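Local coordinates for protein catechol O-methyltransferase (Niastella koreensis, PDB 7CVW) that transfers a methyl group from S-adenosyl-L-methionine to a hydroxyl of catechol-like compounds in a magnesium-dependent reaction, without preference between the meta and para positions, at residues A34-I39 with G65-Y70; I86-D91 with Q112-K117; T202-V207 with M215-V220. One frame throughout, in Å; residues are numbered along the deposited sequence.

Contact 1: A34-I39 with G65-Y70; sequences AGMPAI and GTLAGY. With SAH (S-adenosyl-L-homocysteine), chain E.
L67 reaches out from its loop toward 34-39, and M36, P37 and I39 close round its side chain next to the bound SAH. Its CG lies opposite its own backbone N (chi1 -168°), and the branch splits there. CD1 touches both the ribose, 3.6 Å from SAH O3', and the end of M36, whose CE is 3.7 Å away. CD2 turns to the other side, 3.8 Å from I39 CG1, where the two side chains cross at about a right angle. A leucine suits this spot because its fork serves two sets of neighbours: CD1 meets M36 and the ribose, CD2 meets I39 and the carbonyl O of P37. M36 comes in as a long, unbranched thioether, extended at chi2 and bent at chi3 (66°), which sets M36 CE 3.5 Å from L67 C and also near A68 CB. P37 and L67 pass one another head to tail, P37 CG beside L67 CD1. I39 sends CD1 to 3.6 Å from SAH SD, a fitting apolar partner for the thioether sulfur.

L67 and A68 are the central residues of a type II' turn, closed by G69 N on T66 O at 2.9 Å. This is the glycine-containing cofactor loop of a Rossmann-like methyltransferase: SAH N donates to G65 O at 3.0 Å, and G65, lacking a side chain, lies close by the ribose.

The 65-70 loop links strand 60-64 to helix 70-76, while 34-39 leaves helix 22-34 through a Schellman motif at G35, whose positive phi (67°) glycine adopts easily. A68 rests on S30 and L31 of that helix, and M36 and L67 both touch H94 of helix 92-104.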
loop_
_atom_site.group_PDB
_atom_site.type_symbol
_atom_site.label_atom_id
_atom_site.label_comp_id
_atom_site.label_asym_id
_atom_site.label_seq_id
_atom_site.Cartn_x
_atom_site.Cartn_y
_atom_site.Cartn_z
ATOM N N ALA A 34 23.324 -15.950 13.961
ATOM C CA ALA A 34 23.041 -17.215 13.248
ATOM C C ALA A 34 23.766 -17.282 11.900
ATOM O O ALA A 34 23.631 -18.334 11.254
ATOM C CB ALA A 34 21.559 -17.376 13.066
ATOM N N GLY A 35 24.484 -16.238 11.488
ATOM C CA GLY A 35 25.168 -16.200 10.182
ATOM C C GLY A 35 24.168 -16.179 9.039
ATOM O O GLY A 35 24.417 -16.778 7.983
ATOM N N MET A 36 23.079 -15.437 9.219
ATOM C CA MET A 36 21.969 -15.323 8.216
ATOM C C MET A 36 22.056 -13.980 7.529
ATOM O O MET A 36 22.487 -13.017 8.142
ATOM C CB MET A 36 20.624 -15.497 8.929
ATOM C CG MET A 36 20.375 -16.917 9.425
ATOM S SD MET A 36 18.989 -17.100 10.599
ATOM C CE MET A 36 17.619 -16.681 9.527
ATOM N N PRO A 37 21.616 -13.889 6.260
ATOM C CA PRO A 37 21.660 -12.613 5.555
ATOM C C PRO A 37 20.697 -11.583 6.167
ATOM O O PRO A 37 19.624 -11.945 6.627
ATOM C CB PRO A 37 21.297 -12.994 4.125
ATOM C CG PRO A 37 20.470 -14.246 4.270
ATOM C CD PRO A 37 21.034 -14.976 5.467
ATOM N N ALA A 38 21.121 -10.319 6.156
ATOM C CA ALA A 38 20.397 -9.179 6.765
ATOM C C ALA A 38 19.364 -8.683 5.763
ATOM O O ALA A 38 19.532 -7.594 5.243
ATOM C CB ALA A 38 21.359 -8.067 7.143
ATOM N N ILE A 39 18.376 -9.502 5.439
ATOM C CA ILE A 39 17.448 -9.208 4.310
ATOM C C ILE A 39 15.984 -9.240 4.755
ATOM O O ILE A 39 15.120 -9.387 3.878
ATOM C CB ILE A 39 17.733 -10.144 3.129
ATOM C CG1 ILE A 39 17.506 -11.627 3.437
ATOM C CG2 ILE A 39 19.146 -9.877 2.609
ATOM C CD1 ILE A 39 17.672 -12.568 2.258
ATOM N N GLY A 65 9.054 -17.923 2.619
ATOM C CA GLY A 65 10.334 -17.322 2.969
ATOM C C GLY A 65 10.266 -16.698 4.348
ATOM O O GLY A 65 9.859 -15.532 4.480
ATOM N N THR A 66 10.683 -17.427 5.370
ATOM C CA THR A 66 10.563 -16.980 6.776
ATOM C C THR A 66 11.793 -16.181 7.225
ATOM O O THR A 66 11.622 -15.166 7.946
ATOM C CB THR A 66 10.379 -18.208 7.668
ATOM O OG1 THR A 66 9.469 -19.124 7.059
ATOM C CG2 THR A 66 9.921 -17.829 9.058
ATOM N N LEU A 67 12.968 -16.645 6.839
ATOM C CA LEU A 67 14.235 -16.091 7.376
ATOM C C LEU A 67 14.204 -16.235 8.908
ATOM O O LEU A 67 14.130 -17.335 9.350
ATOM C CB LEU A 67 14.499 -14.669 6.886
ATOM C CG LEU A 67 15.910 -14.148 7.153
ATOM C CD1 LEU A 67 16.933 -14.904 6.333
ATOM C CD2 LEU A 67 15.962 -12.676 6.796
ATOM N N ALA A 68 14.265 -15.128 9.650
ATOM C CA ALA A 68 14.245 -15.174 11.129
ATOM C C ALA A 68 12.831 -14.887 11.663
ATOM O O ALA A 68 12.671 -14.743 12.870
ATOM C CB ALA A 68 15.272 -14.194 11.651
ATOM N N GLY A 69 11.835 -14.764 10.791
ATOM C CA GLY A 69 10.443 -14.558 11.213
ATOM C C GLY A 69 10.103 -13.099 11.463
ATOM O O GLY A 69 9.074 -12.860 12.105
ATOM N N TYR A 70 10.911 -12.148 10.991
ATOM C CA TYR A 70 10.679 -10.693 11.224
ATOM C C TYR A 70 9.355 -10.292 10.558
ATOM O O TYR A 70 8.444 -9.749 11.210
ATOM C CB TYR A 70 11.888 -9.880 10.765
ATOM C CG TYR A 70 11.764 -8.428 11.113
ATOM C CD1 TYR A 70 11.142 -7.575 10.233
ATOM C CD2 TYR A 70 12.226 -7.928 12.319
ATOM C CE1 TYR A 70 10.974 -6.228 10.519
ATOM C CE2 TYR A 70 12.058 -6.585 12.626
ATOM C CZ TYR A 70 11.435 -5.742 11.727
ATOM O OH TYR A 70 11.210 -4.440 12.042
HETATM N N SAH E . 10.175 -12.603 4.643
HETATM C CA SAH E . 11.430 -12.551 5.418
HETATM C CB SAH E . 12.649 -12.630 4.486
HETATM C CG SAH E . 12.712 -13.867 3.653
HETATM S SD SAH E . 14.423 -13.925 2.983
HETATM C C SAH E . 11.414 -11.231 6.193
HETATM O O SAH E . 11.681 -11.258 7.340
HETATM O OXT SAH E . 11.148 -10.268 5.559
HETATM C "C5'" SAH E . 14.270 -15.335 1.842
HETATM C "C4'" SAH E . 14.104 -16.633 2.583
HETATM O "O4'" SAH E . 13.670 -17.599 1.618
HETATM C "C3'" SAH E . 15.378 -17.230 3.220
HETATM O "O3'" SAH E . 15.202 -17.551 4.588
HETATM C "C2'" SAH E . 15.650 -18.489 2.394
HETATM O "O2'" SAH E . 16.262 -19.524 3.114
HETATM C "C1'" SAH E . 14.239 -18.830 1.954
HETATM N N9 SAH E . 14.154 -19.713 0.814
HETATM C C8 SAH E . 15.048 -19.858 -0.206
HETATM N N7 SAH E . 14.697 -20.770 -1.068
HETATM C C5 SAH E . 13.499 -21.261 -0.592
HETATM C C6 SAH E . 12.608 -22.244 -1.065
HETATM N N6 SAH E . 12.818 -22.958 -2.152
HETATM N N1 SAH E . 11.513 -22.486 -0.340
HETATM C C2 SAH E . 11.313 -21.771 0.767
HETATM N N3 SAH E . 12.081 -20.845 1.312
HETATM C C4 SAH E . 13.156 -20.608 0.569
#

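Contact 2: I86-D91 with Q112-K117; sequences ITLEYD and QIRTGK. With SAH (S-adenosyl-L-homocysteine), chain E.
E89 OE2 is gripped twice: SAH O2' donates to it at 2.6 Å, and D91 N, on the anti side of the carboxylate, at 3.0 Å. OE1 takes SAH O3', also at 2.6 Å, together with L67 N, so the carboxylate holds both ribose hydroxyls. An acidic residue here, at the end of the second strand of a Rossmann-like fold, is a hallmark of class I methyltransferases. A chi2 of 55° bends the chain toward the ribose.

The strands pair in parallel within the beta-alpha-beta unit made with helix 92-104. T87 is bonded through its N to Q112 O and through its O to R114 N, and E89 N continues the ladder to R114 O. The next bond, G116 N to E89 O, is more bent (131° at the hydrogen), its donor well above the carbonyl plane.

Paired residues send their side chains out on the same face. T87 CG2 packs on I113 CG1 at 3.7 Å, and L88 CD2 on R114 CB. The aliphatic stem of R114 serves that packing, while its guanidinium reaches E128 in a salt bridge and Q112 OE1 weakly, in plane.

Beyond the strands, Y90 and K117 run alongside each other near the adenine. Y90 CB is 3.5 Å from SAH C5, and the long methylene chain of K117 brings CE to 3.5 Å from Y90 CE1.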
loop_
_atom_site.group_PDB
_atom_site.type_symbol
_atom_site.label_atom_id
_atom_site.label_comp_id
_atom_site.label_asym_id
_atom_site.label_seq_id
_atom_site.Cartn_x
_atom_site.Cartn_y
_atom_site.Cartn_z
ATOM N N ILE A 86 0.802 -19.752 8.235
ATOM C CA ILE A 86 1.711 -20.846 7.800
ATOM C C ILE A 86 2.862 -20.198 7.025
ATOM O O ILE A 86 2.599 -19.395 6.145
ATOM C CB ILE A 86 0.938 -21.862 6.943
ATOM C CG1 ILE A 86 -0.217 -22.486 7.737
ATOM C CG2 ILE A 86 1.901 -22.900 6.418
ATOM C CD1 ILE A 86 -1.113 -23.391 6.913
ATOM N N THR A 87 4.104 -20.461 7.409
ATOM C CA THR A 87 5.276 -19.861 6.716
ATOM C C THR A 87 6.184 -20.992 6.266
ATOM O O THR A 87 6.366 -21.960 7.047
ATOM C CB THR A 87 5.926 -18.803 7.613
ATOM O OG1 THR A 87 6.979 -18.142 6.890
ATOM C CG2 THR A 87 6.447 -19.381 8.905
ATOM N N LEU A 88 6.739 -20.869 5.066
ATOM C CA LEU A 88 7.549 -21.930 4.423
ATOM C C LEU A 88 9.004 -21.476 4.378
ATOM O O LEU A 88 9.278 -20.327 4.005
ATOM C CB LEU A 88 7.029 -22.207 3.021
ATOM C CG LEU A 88 5.531 -22.451 2.888
ATOM C CD1 LEU A 88 5.161 -22.921 1.483
ATOM C CD2 LEU A 88 4.983 -23.357 3.960
ATOM N N GLU A 89 9.909 -22.323 4.861
ATOM C CA GLU A 89 11.340 -21.989 4.925
ATOM C C GLU A 89 12.160 -23.222 4.572
ATOM O O GLU A 89 12.074 -24.220 5.300
ATOM C CB GLU A 89 11.671 -21.490 6.332
ATOM C CG GLU A 89 13.160 -21.263 6.533
ATOM C CD GLU A 89 13.775 -20.317 5.507
ATOM O OE1 GLU A 89 13.259 -19.179 5.323
ATOM O OE2 GLU A 89 14.767 -20.715 4.866
ATOM N N TYR A 90 12.990 -23.121 3.534
ATOM C CA TYR A 90 13.809 -24.250 3.004
ATOM C C TYR A 90 14.983 -24.573 3.931
ATOM O O TYR A 90 15.353 -25.773 4.015
ATOM C CB TYR A 90 14.286 -23.884 1.589
ATOM C CG TYR A 90 15.410 -24.667 0.961
ATOM C CD1 TYR A 90 15.358 -26.051 0.888
ATOM C CD2 TYR A 90 16.462 -24.023 0.333
ATOM C CE1 TYR A 90 16.352 -26.776 0.253
ATOM C CE2 TYR A 90 17.471 -24.727 -0.287
ATOM C CZ TYR A 90 17.420 -26.110 -0.326
ATOM O OH TYR A 90 18.408 -26.817 -0.956
ATOM N N ASP A 91 15.592 -23.562 4.551
ATOM C CA ASP A 91 16.848 -23.738 5.317
ATOM C C ASP A 91 16.489 -24.149 6.747
ATOM O O ASP A 91 15.891 -23.363 7.476
ATOM C CB ASP A 91 17.701 -22.484 5.224
ATOM C CG ASP A 91 19.053 -22.660 5.864
ATOM O OD1 ASP A 91 19.126 -23.281 6.914
ATOM O OD2 ASP A 91 20.022 -22.192 5.278
ATOM N N GLN A 112 2.711 -21.610 12.140
ATOM C CA GLN A 112 3.271 -22.923 11.792
ATOM C C GLN A 112 4.400 -22.702 10.785
ATOM O O GLN A 112 4.131 -22.175 9.688
ATOM C CB GLN A 112 2.220 -23.851 11.210
ATOM C CG GLN A 112 2.822 -25.211 10.897
ATOM C CD GLN A 112 1.826 -26.157 10.283
ATOM O OE1 GLN A 112 1.190 -25.862 9.270
ATOM N NE2 GLN A 112 1.714 -27.328 10.892
ATOM N N ILE A 113 5.614 -23.087 11.150
ATOM C CA ILE A 113 6.778 -23.034 10.236
ATOM C C ILE A 113 6.897 -24.403 9.591
ATOM O O ILE A 113 7.009 -25.372 10.328
ATOM C CB ILE A 113 8.081 -22.652 10.944
ATOM C CG1 ILE A 113 7.933 -21.310 11.658
ATOM C CG2 ILE A 113 9.228 -22.660 9.947
ATOM C CD1 ILE A 113 9.033 -21.010 12.640
ATOM N N ARG A 114 6.883 -24.462 8.263
ATOM C CA ARG A 114 7.060 -25.739 7.540
ATOM C C ARG A 114 8.421 -25.700 6.865
ATOM O O ARG A 114 8.673 -24.746 6.076
ATOM C CB ARG A 114 5.946 -25.919 6.523
ATOM C CG ARG A 114 4.592 -26.180 7.148
ATOM C CD ARG A 114 4.013 -27.254 6.289
ATOM N NE ARG A 114 2.621 -27.248 6.501
ATOM C CZ ARG A 114 1.765 -27.954 5.807
ATOM N NH1 ARG A 114 2.137 -28.762 4.822
ATOM N NH2 ARG A 114 0.509 -27.825 6.143
ATOM N N THR A 115 9.295 -26.650 7.192
ATOM C CA THR A 115 10.715 -26.636 6.767
ATOM C C THR A 115 10.865 -27.471 5.493
ATOM O O THR A 115 10.964 -28.688 5.559
ATOM C CB THR A 115 11.645 -27.138 7.873
ATOM O OG1 THR A 115 11.358 -26.388 9.067
ATOM C CG2 THR A 115 13.098 -27.015 7.465
ATOM N N GLY A 116 10.949 -26.809 4.354
ATOM C CA GLY A 116 11.206 -27.462 3.069
ATOM C C GLY A 116 11.041 -26.488 1.938
ATOM O O GLY A 116 10.802 -25.308 2.224
ATOM N N LYS A 117 11.218 -26.961 0.709
ATOM C CA LYS A 117 11.086 -26.091 -0.485
ATOM C C LYS A 117 9.627 -25.686 -0.667
ATOM O O LYS A 117 8.703 -26.553 -0.660
ATOM C CB LYS A 117 11.630 -26.788 -1.729
ATOM C CG LYS A 117 13.129 -26.991 -1.710
ATOM C CD LYS A 117 13.679 -27.467 -3.008
ATOM C CE LYS A 117 15.193 -27.473 -2.976
ATOM N NZ LYS A 117 15.764 -27.756 -4.313
HETATM N N SAH E . 10.175 -12.603 4.643
HETATM C CA SAH E . 11.430 -12.551 5.418
HETATM C CB SAH E . 12.649 -12.630 4.486
HETATM C CG SAH E . 12.712 -13.867 3.653
HETATM S SD SAH E . 14.423 -13.925 2.983
HETATM C C SAH E . 11.414 -11.231 6.193
HETATM O O SAH E . 11.681 -11.258 7.340
HETATM O OXT SAH E . 11.148 -10.268 5.559
HETATM C "C5'" SAH E . 14.270 -15.335 1.842
HETATM C "C4'" SAH E . 14.104 -16.633 2.583
HETATM O "O4'" SAH E . 13.670 -17.599 1.618
HETATM C "C3'" SAH E . 15.378 -17.230 3.220
HETATM O "O3'" SAH E . 15.202 -17.551 4.588
HETATM C "C2'" SAH E . 15.650 -18.489 2.394
HETATM O "O2'" SAH E . 16.262 -19.524 3.114
HETATM C "C1'" SAH E . 14.239 -18.830 1.954
HETATM N N9 SAH E . 14.154 -19.713 0.814
HETATM C C8 SAH E . 15.048 -19.858 -0.206
HETATM N N7 SAH E . 14.697 -20.770 -1.068
HETATM C C5 SAH E . 13.499 -21.261 -0.592
HETATM C C6 SAH E . 12.608 -22.244 -1.065
HETATM N N6 SAH E . 12.818 -22.958 -2.152
HETATM N N1 SAH E . 11.513 -22.486 -0.340
HETATM C C2 SAH E . 11.313 -21.771 0.767
HETATM N N3 SAH E . 12.081 -20.845 1.312
HETATM C C4 SAH E . 13.156 -20.608 0.569
#

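Contact 3: T202-V207 with M215-V220; sequences TILQMV and MALAIV
Strands 202-206 and 215-220 run antiparallel, their axes 4.6 Å apart at closest with 150° between their directions, and four backbone bonds join T202 with L217 and L204 with M215, each residue giving its N-H and its O. Between these two hydrogen-bonded pairs stands the non-hydrogen-bonded pair of I203 and A216, where the CA atoms draw in to 4.2 Å. The small A216 fits this close approach: its CB meets I203 CG1 at 4.1 Å, while I203 CG2 comes near M215 O.

L204 and L217 share the other face of the sheet with T202 and M215. L204 CD1 touches L217 CD1 at 4.0 Å and nearly as closely L217 CD2, one branch of L204 facing both methyls of its partner at a slant. The two strands form the C-terminal beta hairpin of the chain, and 213-220 is the antiparallel strand slipped between 160-165 and 199-206, giving the strand order 3-2-1-4-5-7-6 characteristic of class I methyltransferases.

Farther toward the turn, M206 and M215 cross. M206 is stretched out through chi2 and chi3 (180°), which carries its CE to 3.7 Å from M215 CG; in return M215 CE comes to 4.0 Å from M206 SD. The unbranched, flexible chain of methionine suits such a slanting crossing. M215 also packs on D165, a ligand of the magnesium ion, and on Q45 of helix 43-55. Helix 181-195 covers the face that carries I203 and A216, with F189 and L193 against A216. T202 packs on L51 of the second subunit, and I203 on I13 of that subunit.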
loop_
_atom_site.group_PDB
_atom_site.type_symbol
_atom_site.label_atom_id
_atom_site.label_comp_id
_atom_site.label_asym_id
_atom_site.label_seq_id
_atom_site.Cartn_x
_atom_site.Cartn_y
_atom_site.Cartn_z
ATOM N N THR A 202 -0.838 -3.998 -8.973
ATOM C CA THR A 202 0.104 -2.890 -9.215
ATOM C C THR A 202 1.458 -3.333 -8.689
ATOM O O THR A 202 1.554 -4.372 -8.047
ATOM C CB THR A 202 -0.359 -1.574 -8.571
ATOM O OG1 THR A 202 0.449 -0.523 -9.127
ATOM C CG2 THR A 202 -0.249 -1.588 -7.060
ATOM N N ILE A 203 2.473 -2.541 -8.955
ATOM C CA ILE A 203 3.782 -2.660 -8.272
ATOM C C ILE A 203 4.047 -1.318 -7.592
ATOM O O ILE A 203 3.888 -0.236 -8.246
ATOM C CB ILE A 203 4.912 -3.058 -9.240
ATOM C CG1 ILE A 203 4.676 -4.463 -9.801
ATOM C CG2 ILE A 203 6.258 -2.930 -8.554
ATOM C CD1 ILE A 203 5.449 -4.747 -11.080
ATOM N N LEU A 204 4.371 -1.356 -6.311
ATOM C CA LEU A 204 4.730 -0.150 -5.531
ATOM C C LEU A 204 6.239 -0.055 -5.487
ATOM O O LEU A 204 6.859 -0.931 -4.867
ATOM C CB LEU A 204 4.269 -0.258 -4.078
ATOM C CG LEU A 204 2.799 -0.062 -3.800
ATOM C CD1 LEU A 204 2.498 -0.408 -2.335
ATOM C CD2 LEU A 204 2.404 1.376 -4.098
ATOM N N GLN A 205 6.795 1.012 -6.030
ATOM C CA GLN A 205 8.220 1.324 -5.856
ATOM C C GLN A 205 8.469 1.629 -4.380
ATOM O O GLN A 205 7.642 2.325 -3.752
ATOM C CB GLN A 205 8.642 2.474 -6.752
ATOM C CG GLN A 205 8.450 2.198 -8.236
ATOM C CD GLN A 205 9.131 3.218 -9.118
ATOM O OE1 GLN A 205 8.512 3.841 -10.001
ATOM N NE2 GLN A 205 10.419 3.363 -8.916
ATOM N N MET A 206 9.577 1.132 -3.854
ATOM C CA MET A 206 9.904 1.350 -2.430
ATOM C C MET A 206 11.334 1.829 -2.254
ATOM O O MET A 206 12.260 1.310 -2.885
ATOM C CB MET A 206 9.651 0.087 -1.620
ATOM C CG MET A 206 8.164 -0.192 -1.527
ATOM S SD MET A 206 7.841 -1.485 -0.329
ATOM C CE MET A 206 6.053 -1.549 -0.469
ATOM N N VAL A 207 11.462 2.824 -1.378
ATOM C CA VAL A 207 12.771 3.376 -0.948
ATOM C C VAL A 207 12.768 3.470 0.575
ATOM O O VAL A 207 11.692 3.399 1.204
ATOM C CB VAL A 207 13.067 4.727 -1.621
ATOM C CG1 VAL A 207 13.235 4.544 -3.120
ATOM C CG2 VAL A 207 11.989 5.762 -1.329
ATOM N N MET A 215 7.363 -3.802 -4.234
ATOM C CA MET A 215 6.484 -4.944 -3.909
ATOM C C MET A 215 5.343 -4.961 -4.915
ATOM O O MET A 215 4.753 -3.885 -5.169
ATOM C CB MET A 215 5.905 -4.839 -2.500
ATOM C CG MET A 215 6.925 -5.039 -1.432
ATOM S SD MET A 215 6.122 -5.413 0.168
ATOM C CE MET A 215 7.517 -5.135 1.270
ATOM N N ALA A 216 4.978 -6.141 -5.392
ATOM C CA ALA A 216 3.739 -6.306 -6.194
ATOM C C ALA A 216 2.575 -6.549 -5.238
ATOM O O ALA A 216 2.736 -7.264 -4.259
ATOM C CB ALA A 216 3.839 -7.447 -7.156
ATOM N N LEU A 217 1.426 -5.951 -5.540
ATOM C CA LEU A 217 0.184 -6.155 -4.769
ATOM C C LEU A 217 -0.879 -6.611 -5.753
ATOM O O LEU A 217 -1.068 -5.921 -6.762
ATOM C CB LEU A 217 -0.248 -4.844 -4.102
ATOM C CG LEU A 217 0.350 -4.541 -2.729
ATOM C CD1 LEU A 217 1.836 -4.324 -2.803
ATOM C CD2 LEU A 217 -0.351 -3.341 -2.085
ATOM N N ALA A 218 -1.549 -7.716 -5.463
ATOM C CA ALA A 218 -2.581 -8.272 -6.364
ATOM C C ALA A 218 -3.794 -8.698 -5.547
ATOM O O ALA A 218 -3.626 -9.343 -4.501
ATOM C CB ALA A 218 -1.987 -9.414 -7.142
ATOM N N ILE A 219 -4.987 -8.384 -6.039
ATOM C CA ILE A 219 -6.253 -8.848 -5.428
ATOM C C ILE A 219 -6.906 -9.838 -6.378
ATOM O O ILE A 219 -7.126 -9.521 -7.555
ATOM C CB ILE A 219 -7.180 -7.685 -5.067
ATOM C CG1 ILE A 219 -6.448 -6.648 -4.233
ATOM C CG2 ILE A 219 -8.406 -8.228 -4.356
ATOM C CD1 ILE A 219 -7.254 -5.408 -4.024
ATOM N N VAL A 220 -7.211 -11.026 -5.855
ATOM C CA VAL A 220 -7.827 -12.128 -6.637
ATOM C C VAL A 220 -9.290 -11.769 -6.974
ATOM O O VAL A 220 -10.052 -11.417 -6.071
ATOM C CB VAL A 220 -7.699 -13.467 -5.893
ATOM C CG1 VAL A 220 -8.369 -14.580 -6.679
ATOM C CG2 VAL A 220 -6.235 -13.802 -5.647
#

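Contacts 1, 2 and 3 follow one another along the chain, each closing before the next opens. Contacts 1 and 2 adjoin, their centres 13 Å apart; they touch through the hydroxyls of T66 and T87. Contact 3 lies on the opposite side of the chain's centre, its centre about 22 Å from that of contact 1 and 24 Å from that of contact 2. Contacts 2 and 3 belong to the same seven-stranded sheet and include its two outermost strands within the chain, 111-115 and 199-206. The strand ends and loops of contacts 1 and 2 line the SAH pocket, while the hairpin at the far edge reaches the magnesium site through M215 and meets the second subunit.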